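Local coordinates for protein MNMC2 (Aquifex aeolicus, PDB 3VYW) that binds S-adenosylmethionine and acts as a tRNA methyltransferase in modification of the wobble uridine, working without the oxidase domain usually fused to it, at residues E25-N28 with V29-E33; E267-E270 with V271-V275. All blocks are in the same frame, centred on the assembly; numbering follows the deposited sequence.

Contact 1. Residues E25-N28 with V29-E33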
ATOM      1  N   GLU A  25     -15.015  16.158  25.921  1.00 47.32           N
ATOM      2  CA  GLU A  25     -14.663  16.810  24.677  1.00 51.30           C
ATOM      3  C   GLU A  25     -13.726  15.929  23.913  1.00 44.04           C
ATOM      4  O   GLU A  25     -13.820  15.815  22.739  1.00 41.36           O
ATOM      5  CB  GLU A  25     -13.983  18.135  24.816  1.00 60.14           C
ATOM      6  CG  GLU A  25     -14.091  19.152  23.688  1.00 75.02           C
ATOM      7  CD  GLU A  25     -15.161  18.883  22.617  1.00 98.53           C
ATOM      8  OE1 GLU A  25     -15.942  17.907  22.693  1.00111.04           O
ATOM      9  OE2 GLU A  25     -15.265  19.691  21.686  1.00111.89           O
ATOM     10  N   GLU A  26     -12.790  15.348  24.575  1.00 40.98           N
ATOM     11  CA  GLU A  26     -11.887  14.429  23.961  1.00 37.43           C
ATOM     12  C   GLU A  26     -12.592  13.242  23.409  1.00 44.05           C
ATOM     13  O   GLU A  26     -12.260  12.788  22.358  1.00 46.02           O
ATOM     14  CB  GLU A  26     -10.871  13.957  24.964  1.00 44.80           C
ATOM     15  CG  GLU A  26      -9.604  14.757  24.948  1.00 51.94           C
ATOM     16  CD  GLU A  26      -8.696  14.434  26.092  1.00 57.29           C
ATOM     17  OE1 GLU A  26      -9.120  13.737  26.998  1.00 60.46           O
ATOM     18  OE2 GLU A  26      -7.554  14.869  26.082  1.00 51.73           O
ATOM     19  N   PHE A  27     -13.543  12.702  24.148  1.00 40.27           N
ATOM     20  CA  PHE A  27     -14.289  11.578  23.662  1.00 35.69           C
ATOM     21  C   PHE A  27     -15.082  11.922  22.433  1.00 37.10           C
ATOM     22  O   PHE A  27     -15.160  11.155  21.521  1.00 35.68           O
ATOM     23  CB  PHE A  27     -15.222  11.021  24.711  1.00 34.78           C
ATOM     24  CG  PHE A  27     -16.059   9.911  24.208  1.00 35.52           C
ATOM     25  CD1 PHE A  27     -15.582   8.647  24.201  1.00 36.29           C
ATOM     26  CD2 PHE A  27     -17.291  10.156  23.688  1.00 39.13           C
ATOM     27  CE1 PHE A  27     -16.332   7.622  23.702  1.00 38.89           C
ATOM     28  CE2 PHE A  27     -18.048   9.145  23.189  1.00 38.79           C
ATOM     29  CZ  PHE A  27     -17.568   7.872  23.196  1.00 38.84           C
ATOM     30  N   ASN A  28     -15.679  13.078  22.426  1.00 33.73           N
ATOM     31  CA  ASN A  28     -16.505  13.476  21.334  1.00 38.36           C
ATOM     32  C   ASN A  28     -15.709  13.583  20.077  1.00 36.09           C
ATOM     33  O   ASN A  28     -16.130  13.160  19.045  1.00 37.36           O
ATOM     34  CB  ASN A  28     -17.118  14.820  21.625  1.00 40.69           C
ATOM     35  CG  ASN A  28     -18.290  14.744  22.564  1.00 49.18           C
ATOM     36  OD1 ASN A  28     -18.690  15.741  23.121  1.00 48.81           O
ATOM     37  ND2 ASN A  28     -18.848  13.576  22.727  1.00 45.76           N
ATOM     38  N   VAL A  29     -14.560  14.196  20.179  1.00 32.24           N
ATOM     39  CA  VAL A  29     -13.693  14.370  19.063  1.00 33.10           C
ATOM     40  C   VAL A  29     -13.151  13.095  18.482  1.00 33.72           C
ATOM     41  O   VAL A  29     -13.147  12.942  17.302  1.00 38.07           O
ATOM     42  CB  VAL A  29     -12.546  15.280  19.421  1.00 37.30           C
ATOM     43  CG1 VAL A  29     -11.489  15.210  18.370  1.00 35.29           C
ATOM     44  CG2 VAL A  29     -13.035  16.685  19.543  1.00 33.35           C
ATOM     45  N   ILE A  30     -12.719  12.168  19.298  1.00 33.09           N
ATOM     46  CA  ILE A  30     -12.255  10.920  18.781  1.00 29.53           C
ATOM     47  C   ILE A  30     -13.345  10.212  18.058  1.00 31.53           C
ATOM     48  O   ILE A  30     -13.130   9.685  17.026  1.00 33.18           O
ATOM     49  CB  ILE A  30     -11.825   9.971  19.891  1.00 34.29           C
ATOM     50  CG1 ILE A  30     -10.773  10.590  20.780  1.00 36.75           C
ATOM     51  CG2 ILE A  30     -11.303   8.686  19.314  1.00 32.52           C
ATOM     52  CD1 ILE A  30      -9.538  11.010  20.055  1.00 35.69           C
ATOM     53  N   LEU A  31     -14.528  10.182  18.614  1.00 30.84           N
ATOM     54  CA  LEU A  31     -15.616   9.510  17.957  1.00 33.48           C
ATOM     55  C   LEU A  31     -15.970  10.139  16.644  1.00 32.83           C
ATOM     56  O   LEU A  31     -16.208   9.467  15.690  1.00 30.29           O
ATOM     57  CB  LEU A  31     -16.842   9.455  18.844  1.00 32.77           C
ATOM     58  CG  LEU A  31     -18.102   8.852  18.263  1.00 36.50           C
ATOM     59  CD1 LEU A  31     -17.943   7.404  17.929  1.00 33.22           C
ATOM     60  CD2 LEU A  31     -19.209   9.001  19.247  1.00 34.47           C
ATOM     61  N   ARG A  32     -15.974  11.445  16.597  1.00 27.67           N
ATOM     62  CA  ARG A  32     -16.306  12.112  15.393  1.00 28.92           C
ATOM     63  C   ARG A  32     -15.343  11.805  14.277  1.00 30.84           C
ATOM     64  O   ARG A  32     -15.755  11.503  13.201  1.00 33.36           O
ATOM     65  CB  ARG A  32     -16.297  13.581  15.669  1.00 32.92           C
ATOM     66  CG  ARG A  32     -16.726  14.413  14.512  1.00 43.82           C
ATOM     67  CD  ARG A  32     -16.682  15.860  14.880  1.00 50.39           C
ATOM     68  NE  ARG A  32     -15.328  16.362  14.873  1.00 55.67           N
ATOM     69  CZ  ARG A  32     -14.844  17.198  15.765  1.00 55.35           C
ATOM     70  NH1 ARG A  32     -15.599  17.619  16.750  1.00 57.51           N
ATOM     71  NH2 ARG A  32     -13.609  17.603  15.668  1.00 51.14           N
ATOM     72  N   GLU A  33     -14.059  11.879  14.535  1.00 26.69           N
ATOM     73  CA  GLU A  33     -13.071  11.463  13.578  1.00 30.38           C
ATOM     74  C   GLU A  33     -13.084   9.972  13.254  1.00 34.49           C
ATOM     75  O   GLU A  33     -12.887   9.590  12.147  1.00 34.95           O
ATOM     76  CB  GLU A  33     -11.687  11.953  13.964  1.00 30.53           C
ATOM     77  CG  GLU A  33     -11.602  13.432  14.184  1.00 29.24           C
ATOM     78  CD  GLU A  33     -12.202  14.257  13.073  1.00 38.50           C
ATOM     79  OE1 GLU A  33     -12.035  13.932  11.910  1.00 40.36           O
ATOM     80  OE2 GLU A  33     -12.845  15.249  13.365  1.00 35.39           O
TER

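Contact 2. Residues E267-E270 with V271-V275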
ATOM      1  N   GLU A 267       8.355  19.033  -1.411  1.00 60.66           N
ATOM      2  CA  GLU A 267       8.327  20.321  -1.971  1.00 64.88           C
ATOM      3  C   GLU A 267       8.173  21.079  -0.702  1.00 59.30           C
ATOM      4  O   GLU A 267       7.979  20.494   0.302  1.00 60.26           O
ATOM      5  CB  GLU A 267       7.038  20.590  -2.588  1.00 69.33           C
ATOM      6  CG  GLU A 267       6.979  19.655  -3.729  1.00 77.40           C
ATOM      7  CD  GLU A 267       6.746  20.527  -4.939  1.00 87.36           C
ATOM      8  OE1 GLU A 267       5.667  20.648  -5.540  1.00 92.12           O
ATOM      9  OE2 GLU A 267       7.769  21.182  -5.197  1.00 88.31           O
ATOM     10  N   GLU A 268       8.212  22.389  -0.746  1.00 55.48           N
ATOM     11  CA  GLU A 268       8.242  23.148   0.471  1.00 53.30           C
ATOM     12  C   GLU A 268       7.034  22.926   1.336  1.00 46.21           C
ATOM     13  O   GLU A 268       7.184  22.715   2.495  1.00 43.59           O
ATOM     14  CB  GLU A 268       8.369  24.629   0.128  1.00 55.63           C
ATOM     15  CG  GLU A 268       8.190  25.588   1.288  1.00 70.34           C
ATOM     16  CD  GLU A 268       6.819  26.234   1.331  1.00 86.71           C
ATOM     17  OE1 GLU A 268       6.286  26.436   2.432  1.00 90.36           O
ATOM     18  OE2 GLU A 268       6.260  26.540   0.265  1.00 97.76           O
ATOM     19  N   ASN A 269       5.850  22.958   0.754  1.00 45.76           N
ATOM     20  CA  ASN A 269       4.602  22.840   1.487  1.00 45.70           C
ATOM     21  C   ASN A 269       4.384  21.473   2.071  1.00 48.49           C
ATOM     22  O   ASN A 269       3.676  21.301   3.025  1.00 41.90           O
ATOM     23  CB  ASN A 269       3.430  23.256   0.637  1.00 51.60           C
ATOM     24  CG  ASN A 269       3.355  22.491  -0.658  1.00 66.71           C
ATOM     25  OD1 ASN A 269       2.414  21.765  -0.905  1.00 71.76           O
ATOM     26  ND2 ASN A 269       4.347  22.668  -1.504  1.00 72.79           N
ATOM     27  N   GLU A 270       4.972  20.499   1.422  1.00 40.81           N
ATOM     28  CA  GLU A 270       4.949  19.147   1.871  1.00 41.73           C
ATOM     29  C   GLU A 270       5.727  18.937   3.122  1.00 39.38           C
ATOM     30  O   GLU A 270       5.314  18.245   3.989  1.00 38.37           O
ATOM     31  CB  GLU A 270       5.481  18.249   0.783  1.00 46.26           C
ATOM     32  CG  GLU A 270       4.439  17.918  -0.246  1.00 51.44           C
ATOM     33  CD  GLU A 270       4.869  16.842  -1.208  1.00 67.46           C
ATOM     34  OE1 GLU A 270       5.857  17.039  -1.924  1.00 66.44           O
ATOM     35  OE2 GLU A 270       4.203  15.799  -1.264  1.00 65.10           O
ATOM     36  N   VAL A 271       6.887  19.524   3.162  1.00 38.44           N
ATOM     37  CA  VAL A 271       7.775  19.481   4.291  1.00 35.33           C
ATOM     38  C   VAL A 271       7.195  20.180   5.471  1.00 31.18           C
ATOM     39  O   VAL A 271       7.374  19.793   6.579  1.00 31.85           O
ATOM     40  CB  VAL A 271       9.108  20.095   3.907  1.00 36.16           C
ATOM     41  CG1 VAL A 271      10.070  20.015   5.038  1.00 34.81           C
ATOM     42  CG2 VAL A 271       9.655  19.358   2.725  1.00 37.81           C
ATOM     43  N   ARG A 272       6.534  21.266   5.177  1.00 29.04           N
ATOM     44  CA  ARG A 272       5.924  22.098   6.152  1.00 29.05           C
ATOM     45  C   ARG A 272       4.836  21.387   6.874  1.00 31.86           C
ATOM     46  O   ARG A 272       4.710  21.492   8.043  1.00 32.95           O
ATOM     47  CB  ARG A 272       5.385  23.323   5.449  1.00 29.29           C
ATOM     48  CG  ARG A 272       4.737  24.325   6.352  1.00 32.65           C
ATOM     49  CD  ARG A 272       4.556  25.685   5.709  1.00 38.65           C
ATOM     50  NE  ARG A 272       4.347  26.677   6.736  1.00 43.95           N
ATOM     51  CZ  ARG A 272       3.182  26.911   7.317  1.00 55.82           C
ATOM     52  NH1 ARG A 272       2.113  26.260   6.939  1.00 54.13           N
ATOM     53  NH2 ARG A 272       3.087  27.797   8.283  1.00 55.58           N
ATOM     54  N   LYS A 273       4.017  20.685   6.134  1.00 32.66           N
ATOM     55  CA  LYS A 273       2.945  19.922   6.674  1.00 34.04           C
ATOM     56  C   LYS A 273       3.476  18.817   7.506  1.00 33.64           C
ATOM     57  O   LYS A 273       2.938  18.480   8.516  1.00 34.25           O
ATOM     58  CB  LYS A 273       2.164  19.319   5.548  1.00 36.65           C
ATOM     59  CG  LYS A 273       0.907  20.023   5.199  1.00 37.20           C
ATOM     60  CD  LYS A 273       0.256  19.255   4.093  1.00 52.83           C
ATOM     61  CE  LYS A 273       0.520  19.895   2.756  1.00 61.99           C
ATOM     62  NZ  LYS A 273       0.237  18.960   1.636  1.00 66.84           N
ATOM     63  N   LEU A 274       4.521  18.213   7.017  1.00 29.47           N
ATOM     64  CA  LEU A 274       5.146  17.136   7.687  1.00 28.21           C
ATOM     65  C   LEU A 274       5.750  17.568   8.993  1.00 31.43           C
ATOM     66  O   LEU A 274       5.673  16.880   9.971  1.00 34.44           O
ATOM     67  CB  LEU A 274       6.148  16.533   6.749  1.00 30.37           C
ATOM     68  CG  LEU A 274       6.675  15.148   6.931  1.00 35.22           C
ATOM     69  CD1 LEU A 274       5.599  14.132   7.162  1.00 32.77           C
ATOM     70  CD2 LEU A 274       7.521  14.782   5.761  1.00 32.74           C
ATOM     71  N   VAL A 275       6.380  18.717   9.006  1.00 29.66           N
ATOM     72  CA  VAL A 275       6.850  19.295  10.236  1.00 26.60           C
ATOM     73  C   VAL A 275       5.752  19.762  11.184  1.00 27.52           C
ATOM     74  O   VAL A 275       5.777  19.488  12.344  1.00 25.94           O
ATOM     75  CB  VAL A 275       7.824  20.446   9.947  1.00 26.65           C
ATOM     76  CG1 VAL A 275       8.173  21.163  11.209  1.00 25.20           C
ATOM     77  CG2 VAL A 275       9.069  19.932   9.316  1.00 24.57           C
TER

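Contact 1. Residues E25-N28 with V29-E33
Glu25 O accepts a hydrogen bond from Val29 N, the first of four successive i to i+4 bonds that run through this stretch of the amphipathic alpha-helix 24-37. Val29 CG2, set anti to its own carbonyl carbon, swings back over the same Glu25 O at 3.4 Å, so one oxygen meets both the amide and a methyl group. The Glu25 carboxylate is poorly ordered, and its approach to Val29 is doubtful. Glu26 O accepts from Ile30 N with a nearly straight N-H (168°), while Ile30 CG1 presses against that oxygen at 3.1 Å. The Glu26 side chain turns back to the start of the helix, where OE1 accepts a hydrogen bond from Thr23 N. Ile30 itself is buried against Leu301 of helix 292-303 and Tyr304. With Phe27 the apolar pairing begins: CG stands anti to the backbone N (chi1 177°), as it does in Leu31, and the two side chains run alongside each other in the same direction. Both lean on Leu11 of helix 3-18. The ring is met obliquely, CE2 to Leu31 CD2 at 4.1 Å, a light van der Waals touch one turn apart. Asn28 completes the series through its backbone: its O accepts Arg32 N at 3.0 Å, and Arg32 CB rests 3.4 Å from that same oxygen.

Contact 2. Residues E267-E270 with V271-V275
Glu268 and Arg272 both carry CG anti to the backbone N (chi1 170° and -178°), which sends their side chains out alongside each other, pointing the same way, one helical turn apart. Beyond CG they differ. Glu268 bends at chi2 (-101°), while Arg272 stays extended as far as NE and carries its guanidinium away from the carboxylate, farther along the helix. What meets is therefore an oxygen and a methylene, Glu268 OE1 to Arg272 CD at 3.8 Å, and the opposite charges probably attract only at a distance, with Glu268 OE1 4.7 Å from Arg272 NE. Beneath them Arg272 N donates to Glu268 O. Lys273 takes another course: its chain bends at chi3 and folds back over the preceding turn, bringing CE to 3.5 Å from Asn269 O. That oxygen also accepts Lys273 N, which lies above the carbonyl plane, so amide and aliphatic chain crowd round a single acceptor. At the start of the helix Glu267 O receives Val271 N at 3.2 Å, and Val271 CG2 closes over the same oxygen. Glu270 O in turn accepts Leu274 N. The Glu270 side chain turns back toward the helix start, where OE1 takes a weak bond from Glu267 N; its stronger polar partners lie on neighbouring elements, OE2 making a salt bridge to Arg232 of helix 229-237 and a hydrogen bond to Ser244 of strand 241-246. Leu274 emerges on the same buried side and packs on Leu229, Arg232 and Leu236. The stretch makes up nearly all of the short alpha-helix 268-276, with Glu267 at the N-cap position: an amphipathic helix whose Glu270 and Leu274 side packs against helix 229-237 and strand 241-246 of the Rossmann-like methyltransferase fold.

How the contacts relate
From the N terminus, helix 3-18 leads into helix 24-37, where contact 1 lies; the chain then traverses the small antiparallel sheet and the eight-stranded mixed sheet before reaching contact 2 on helix 268-276. Each contact closes no more than a helical turn, and they follow in series, neither nesting nor crossing. Contacts 1 and 2 have centres 27 Å apart and nearest atoms about 16 Å apart. Contact 1 belongs to a helical cluster in which helix 24-37 packs on helix 3-18 and on helix 292-303, bringing the N-terminal helices together with the C-terminal one. Contact 2 instead ties its helix to helix 229-237 and strand 241-246, at one edge of the mixed sheet.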